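Glycerate dehydrogenase/glyoxylate reductase (Thermus thermophilus, PDB 2CUK) probably catalyses the NAD(P)H-dependent reduction of glyoxylate and hydroxypyruvate, as a member of the D-isomer specific 2-hydroxyacid dehydrogenase family. Local coordinates at residues Ala194-Leu199 with Ile224-Ala229; Thr201-Glu206 with Arg230-Asp235. All blocks are in the same frame, centred on the assembly; numbering follows the deposited sequence.

In the fold
Contacts 1 and 2 follow one another along the same two chain runs: strands 196-199 and 224-227 pair in contact 1, and the loops leaving their C-terminal ends meet in contact 2, so the four segments alternate in sequence. The contact centres lie 13 Å apart. Val-234 joins them by packing its CG2 against Leu-199 CD1 and Asn-227 ND2, both at 3.7 Å. A parallel sheet of this order in an NAD-binding domain generally carries the cofactor at its C-terminal edge, where contact 2 lies. Consistent with this, Thr-201 touches the putative Rossmann-type glycine motif of Gly-151, Gly-153 and Gly-156, which Ser-198 approaches without touching.

Contact 1 of 2, residues Ala194-Leu199 with Ile224-Ala229; sequences ADVVSL and ILLNTA
Val-197 is gripped by both of its backbone polar atoms: its N donates to Ile-224 O at 2.8 Å, with an N-H...O angle of 168°, and its O accepts from Leu-226 N, also at 2.8 Å. Ile-224 N to Asp-195 O and Leu-199 N to Leu-226 O continue the parallel pairing at either end of it. Beyond the last bond a water bridges the two diverging segments, donating to Leu-199 O at 2.7 Å and accepting from Thr-228 N at 2.8 Å; Ser-198 OG is hydrogen-bonded to the same water and, weakly, to His-200 NE2. Asn-227 starts the turn that follows: its OD1 accepts from Ala-229 N at 3.1 Å in an Asx turn, although the donor sits well above the amide carbonyl plane, 47° out of it.

The two strands are neighbours in the parallel sheet of the Rossmann-type NAD-binding domain, joined through helix 213-216 as a beta-alpha-beta unit. Strand 146-150 continues the sheet beyond 196-199, with backbone bonds from Asp-195, Val-196 and Ser-198.

Val-196, Ser-198, Ile-224 and Leu-226 occupy the face covered in part by helix 99-114, whose Leu-110 meets both Val-196 and Leu-226. Here Val-196 CG1, anti to its own backbone N (chi1 179°), reaches diagonally along the sheet to Leu-226 CD1 at 3.8 Å. Ser-198 OG lies against Leu-226 CB at 3.7 Å, so the hydroxyl is flanked by an apolar chain. On the other face the Leu-225 CD1 branch nears Val-197 CG1 and Leu-199 CG. Leu-199 passes obliquely across the Asn-227 amide, its CB 3.7 Å from OD1, and also meets Leu-211.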
loop_
_atom_site.group_PDB
_atom_site.type_symbol
_atom_site.label_atom_id
_atom_site.label_comp_id
_atom_site.label_asym_id
_atom_site.label_seq_id
_atom_site.Cartn_x
_atom_site.Cartn_y
_atom_site.Cartn_z
ATOM N N ALA A 194 -17.569 5.995 -11.418
ATOM C CA ALA A 194 -16.424 5.638 -10.581
ATOM C C ALA A 194 -15.116 5.320 -11.304
ATOM O O ALA A 194 -15.102 4.637 -12.326
ATOM C CB ALA A 194 -16.801 4.476 -9.681
ATOM N N ASP A 195 -14.016 5.815 -10.743
ATOM C CA ASP A 195 -12.686 5.570 -11.288
ATOM C C ASP A 195 -12.166 4.297 -10.631
ATOM O O ASP A 195 -11.384 3.550 -11.214
ATOM C CB ASP A 195 -11.767 6.746 -10.972
ATOM C CG ASP A 195 -12.172 8.004 -11.709
ATOM O OD1 ASP A 195 -12.050 8.022 -12.949
ATOM O OD2 ASP A 195 -12.621 8.968 -11.055
ATOM N N VAL A 196 -12.616 4.066 -9.401
ATOM C CA VAL A 196 -12.251 2.876 -8.645
ATOM C C VAL A 196 -13.524 2.321 -8.011
ATOM O O VAL A 196 -14.257 3.053 -7.354
ATOM C CB VAL A 196 -11.260 3.193 -7.497
ATOM C CG1 VAL A 196 -10.942 1.916 -6.723
ATOM C CG2 VAL A 196 -9.983 3.813 -8.055
ATOM N N VAL A 197 -13.797 1.042 -8.227
ATOM C CA VAL A 197 -14.969 0.410 -7.631
ATOM C C VAL A 197 -14.484 -0.597 -6.597
ATOM O O VAL A 197 -13.692 -1.478 -6.914
ATOM C CB VAL A 197 -15.817 -0.347 -8.680
ATOM C CG1 VAL A 197 -16.980 -1.054 -7.986
ATOM C CG2 VAL A 197 -16.333 0.622 -9.743
ATOM N N SER A 198 -14.953 -0.465 -5.360
ATOM C CA SER A 198 -14.548 -1.384 -4.302
ATOM C C SER A 198 -15.784 -2.076 -3.736
ATOM O O SER A 198 -16.784 -1.423 -3.412
ATOM C CB SER A 198 -13.804 -0.630 -3.192
ATOM O OG SER A 198 -13.206 -1.535 -2.277
ATOM N N LEU A 199 -15.718 -3.399 -3.627
ATOM C CA LEU A 199 -16.842 -4.183 -3.130
ATOM C C LEU A 199 -16.771 -4.436 -1.628
ATOM O O LEU A 199 -15.732 -4.841 -1.097
ATOM C CB LEU A 199 -16.918 -5.512 -3.887
ATOM C CG LEU A 199 -16.890 -5.348 -5.407
ATOM C CD1 LEU A 199 -16.970 -6.716 -6.070
ATOM C CD2 LEU A 199 -18.050 -4.452 -5.859
ATOM N N ILE A 224 -10.440 0.802 -12.013
ATOM C CA ILE A 224 -9.840 -0.230 -11.175
ATOM C C ILE A 224 -10.926 -0.904 -10.336
ATOM O O ILE A 224 -11.802 -0.233 -9.792
ATOM C CB ILE A 224 -8.804 0.356 -10.189
ATOM C CG1 ILE A 224 -7.610 0.935 -10.953
ATOM C CG2 ILE A 224 -8.346 -0.734 -9.217
ATOM C CD1 ILE A 224 -6.616 1.667 -10.057
ATOM N N LEU A 225 -10.862 -2.229 -10.238
ATOM C CA LEU A 225 -11.814 -2.987 -9.433
ATOM C C LEU A 225 -11.110 -3.562 -8.209
ATOM O O LEU A 225 -10.038 -4.154 -8.324
ATOM C CB LEU A 225 -12.411 -4.145 -10.236
ATOM C CG LEU A 225 -13.285 -5.102 -9.413
ATOM C CD1 LEU A 225 -14.577 -4.405 -8.996
ATOM C CD2 LEU A 225 -13.599 -6.345 -10.233
ATOM N N LEU A 226 -11.724 -3.395 -7.043
ATOM C CA LEU A 226 -11.165 -3.915 -5.801
ATOM C C LEU A 226 -12.184 -4.826 -5.118
ATOM O O LEU A 226 -13.375 -4.510 -5.062
ATOM C CB LEU A 226 -10.810 -2.764 -4.851
ATOM C CG LEU A 226 -9.814 -1.698 -5.319
ATOM C CD1 LEU A 226 -9.683 -0.625 -4.248
ATOM C CD2 LEU A 226 -8.458 -2.339 -5.606
ATOM N N ASN A 227 -11.727 -5.966 -4.614
ATOM C CA ASN A 227 -12.625 -6.874 -3.908
ATOM C C ASN A 227 -11.932 -7.562 -2.742
ATOM O O ASN A 227 -11.094 -8.444 -2.933
ATOM C CB ASN A 227 -13.207 -7.934 -4.852
ATOM C CG ASN A 227 -14.225 -8.832 -4.158
ATOM O OD1 ASN A 227 -14.812 -8.453 -3.143
ATOM N ND2 ASN A 227 -14.449 -10.019 -4.711
ATOM N N THR A 228 -12.275 -7.139 -1.530
ATOM C CA THR A 228 -11.711 -7.736 -0.326
ATOM C C THR A 228 -12.850 -8.350 0.494
ATOM O O THR A 228 -12.660 -8.730 1.651
ATOM C CB THR A 228 -10.972 -6.689 0.536
ATOM O OG1 THR A 228 -11.875 -5.635 0.900
ATOM C CG2 THR A 228 -9.786 -6.105 -0.233
ATOM N N ALA A 229 -14.027 -8.455 -0.125
ATOM C CA ALA A 229 -15.218 -9.009 0.528
ATOM C C ALA A 229 -15.403 -10.516 0.316
ATOM O O ALA A 229 -14.931 -11.320 1.114
ATOM C CB ALA A 229 -16.463 -8.260 0.050
HETATM O O HOH W 1 -13.154 -4.469 -1.823
#

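Contact 2 of 2, residues Thr201-Glu206 with Arg230-Asp235; sequences TPLTPE and RGALVD
The Arg-230 guanidinium has Leu-203 over one face: CD2 stands 3.8 Å above the plane, displaced toward the rim and 3.9 Å from NH2, while Leu-203 CB approaches NH1. In the plane, at the guanidinium edge, a water accepts from NH1 at 2.9 Å and from Leu-203 N at 2.8 Å, tying the same leucine to the arginine by its backbone as well as its side chain. The two residues lie in the loops that follow strands 196-199 and 224-227 of the Rossmann-type domain. Arg-230 lies in an Asn-Thr-Ala-Arg-Gly run that matches the family signature, at the position of the active-site arginine that contacts the substrate in relatives; it also touches Asp-77.

The arginine chain is bent at chi2 and chi3, both near -60°, which folds the guanidinium back over Leu-203 and lets CG as well as the head group touch its CB. The Leu-203 side chain runs roughly perpendicular to that of Arg-230. Leu-203 also packs on the 3-10 turn 231-233, with CD2 3.6 Å from Ala-232 CB and CD1 3.9 Å from Leu-233 CD2; the two leucines run antiparallel alongside each other. The turn is closed by Leu-233 N bonding to Arg-230 O, whose second donor is Asn-227 ND2.

Deeper in, both Leu-233 methyls lie against Thr-201 CG2. Leu-233 CD1 also covers the buried Thr-201 O, which has no polar partner in the model, at 3.4 Å.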
loop_
_atom_site.group_PDB
_atom_site.type_symbol
_atom_site.label_atom_id
_atom_site.label_comp_id
_atom_site.label_asym_id
_atom_site.label_seq_id
_atom_site.Cartn_x
_atom_site.Cartn_y
_atom_site.Cartn_z
ATOM N N THR A 201 -19.983 -5.659 0.134
ATOM C CA THR A 201 -21.341 -6.102 0.406
ATOM C C THR A 201 -21.351 -7.609 0.625
ATOM O O THR A 201 -20.598 -8.347 -0.014
ATOM C CB THR A 201 -22.289 -5.744 -0.766
ATOM O OG1 THR A 201 -23.643 -6.038 -0.399
ATOM C CG2 THR A 201 -21.927 -6.542 -2.014
ATOM N N PRO A 202 -22.195 -8.088 1.548
ATOM C CA PRO A 202 -22.267 -9.526 1.819
ATOM C C PRO A 202 -22.717 -10.329 0.601
ATOM O O PRO A 202 -23.393 -9.812 -0.284
ATOM C CB PRO A 202 -23.261 -9.611 2.978
ATOM C CG PRO A 202 -24.130 -8.411 2.775
ATOM C CD PRO A 202 -23.136 -7.343 2.402
ATOM N N LEU A 203 -22.318 -11.592 0.554
ATOM C CA LEU A 203 -22.691 -12.462 -0.549
ATOM C C LEU A 203 -24.061 -13.075 -0.285
ATOM O O LEU A 203 -24.296 -13.663 0.769
ATOM C CB LEU A 203 -21.657 -13.574 -0.719
ATOM C CG LEU A 203 -21.986 -14.655 -1.749
ATOM C CD1 LEU A 203 -22.138 -14.030 -3.131
ATOM C CD2 LEU A 203 -20.881 -15.696 -1.752
ATOM N N THR A 204 -24.963 -12.923 -1.249
ATOM C CA THR A 204 -26.317 -13.463 -1.148
ATOM C C THR A 204 -26.779 -13.819 -2.560
ATOM O O THR A 204 -26.094 -13.516 -3.537
ATOM C CB THR A 204 -27.310 -12.421 -0.578
ATOM O OG1 THR A 204 -27.472 -11.360 -1.526
ATOM C CG2 THR A 204 -26.808 -11.848 0.741
ATOM N N PRO A 205 -27.945 -14.470 -2.686
ATOM C CA PRO A 205 -28.432 -14.828 -4.020
ATOM C C PRO A 205 -28.484 -13.607 -4.933
ATOM O O PRO A 205 -28.240 -13.706 -6.133
ATOM C CB PRO A 205 -29.818 -15.395 -3.733
ATOM C CG PRO A 205 -29.614 -16.079 -2.407
ATOM C CD PRO A 205 -28.813 -15.041 -1.638
ATOM N N GLU A 206 -28.784 -12.453 -4.347
ATOM C CA GLU A 206 -28.885 -11.208 -5.097
ATOM C C GLU A 206 -27.537 -10.623 -5.530
ATOM O O GLU A 206 -27.453 -9.934 -6.547
ATOM C CB GLU A 206 -29.648 -10.166 -4.271
ATOM C CG GLU A 206 -31.017 -10.631 -3.777
ATOM C CD GLU A 206 -30.933 -11.607 -2.611
ATOM O OE1 GLU A 206 -30.464 -11.206 -1.522
ATOM O OE2 GLU A 206 -31.337 -12.778 -2.780
ATOM N N ARG A 230 -16.105 -10.897 -0.749
ATOM C CA ARG A 230 -16.337 -12.312 -1.043
ATOM C C ARG A 230 -16.013 -12.595 -2.505
ATOM O O ARG A 230 -16.476 -11.889 -3.397
ATOM C CB ARG A 230 -17.795 -12.698 -0.756
ATOM C CG ARG A 230 -18.230 -12.553 0.698
ATOM C CD ARG A 230 -17.435 -13.472 1.617
ATOM N NE ARG A 230 -17.642 -14.888 1.317
ATOM C CZ ARG A 230 -18.734 -15.575 1.644
ATOM N NH1 ARG A 230 -19.729 -14.979 2.287
ATOM N NH2 ARG A 230 -18.830 -16.861 1.334
ATOM N N GLY A 231 -15.224 -13.637 -2.745
ATOM C CA GLY A 231 -14.840 -13.979 -4.102
ATOM C C GLY A 231 -15.973 -14.122 -5.102
ATOM O O GLY A 231 -15.872 -13.628 -6.228
ATOM N N ALA A 232 -17.059 -14.774 -4.690
ATOM C CA ALA A 232 -18.210 -15.014 -5.563
ATOM C C ALA A 232 -18.973 -13.777 -6.035
ATOM O O ALA A 232 -19.895 -13.889 -6.851
ATOM C CB ALA A 232 -19.181 -15.996 -4.885
ATOM N N LEU A 233 -18.608 -12.603 -5.531
ATOM C CA LEU A 233 -19.279 -11.370 -5.946
ATOM C C LEU A 233 -18.837 -10.985 -7.362
ATOM O O LEU A 233 -19.466 -10.152 -8.024
ATOM C CB LEU A 233 -18.929 -10.220 -4.996
ATOM C CG LEU A 233 -19.376 -10.301 -3.533
ATOM C CD1 LEU A 233 -18.809 -9.109 -2.764
ATOM C CD2 LEU A 233 -20.898 -10.318 -3.457
ATOM N N VAL A 234 -17.751 -11.604 -7.812
ATOM C CA VAL A 234 -17.178 -11.320 -9.124
ATOM C C VAL A 234 -17.106 -12.543 -10.027
ATOM O O VAL A 234 -16.757 -13.634 -9.575
ATOM C CB VAL A 234 -15.728 -10.781 -8.978
ATOM C CG1 VAL A 234 -15.140 -10.485 -10.352
ATOM C CG2 VAL A 234 -15.712 -9.538 -8.105
ATOM N N ASP A 235 -17.429 -12.354 -11.306
ATOM C CA ASP A 235 -17.336 -13.432 -12.289
ATOM C C ASP A 235 -15.868 -13.416 -12.696
ATOM O O ASP A 235 -15.461 -12.620 -13.541
ATOM C CB ASP A 235 -18.192 -13.132 -13.521
ATOM C CG ASP A 235 -18.090 -14.222 -14.581
ATOM O OD1 ASP A 235 -16.992 -14.785 -14.763
ATOM O OD2 ASP A 235 -19.107 -14.510 -15.244
HETATM O O HOH W 2 -20.771 -12.349 2.754
#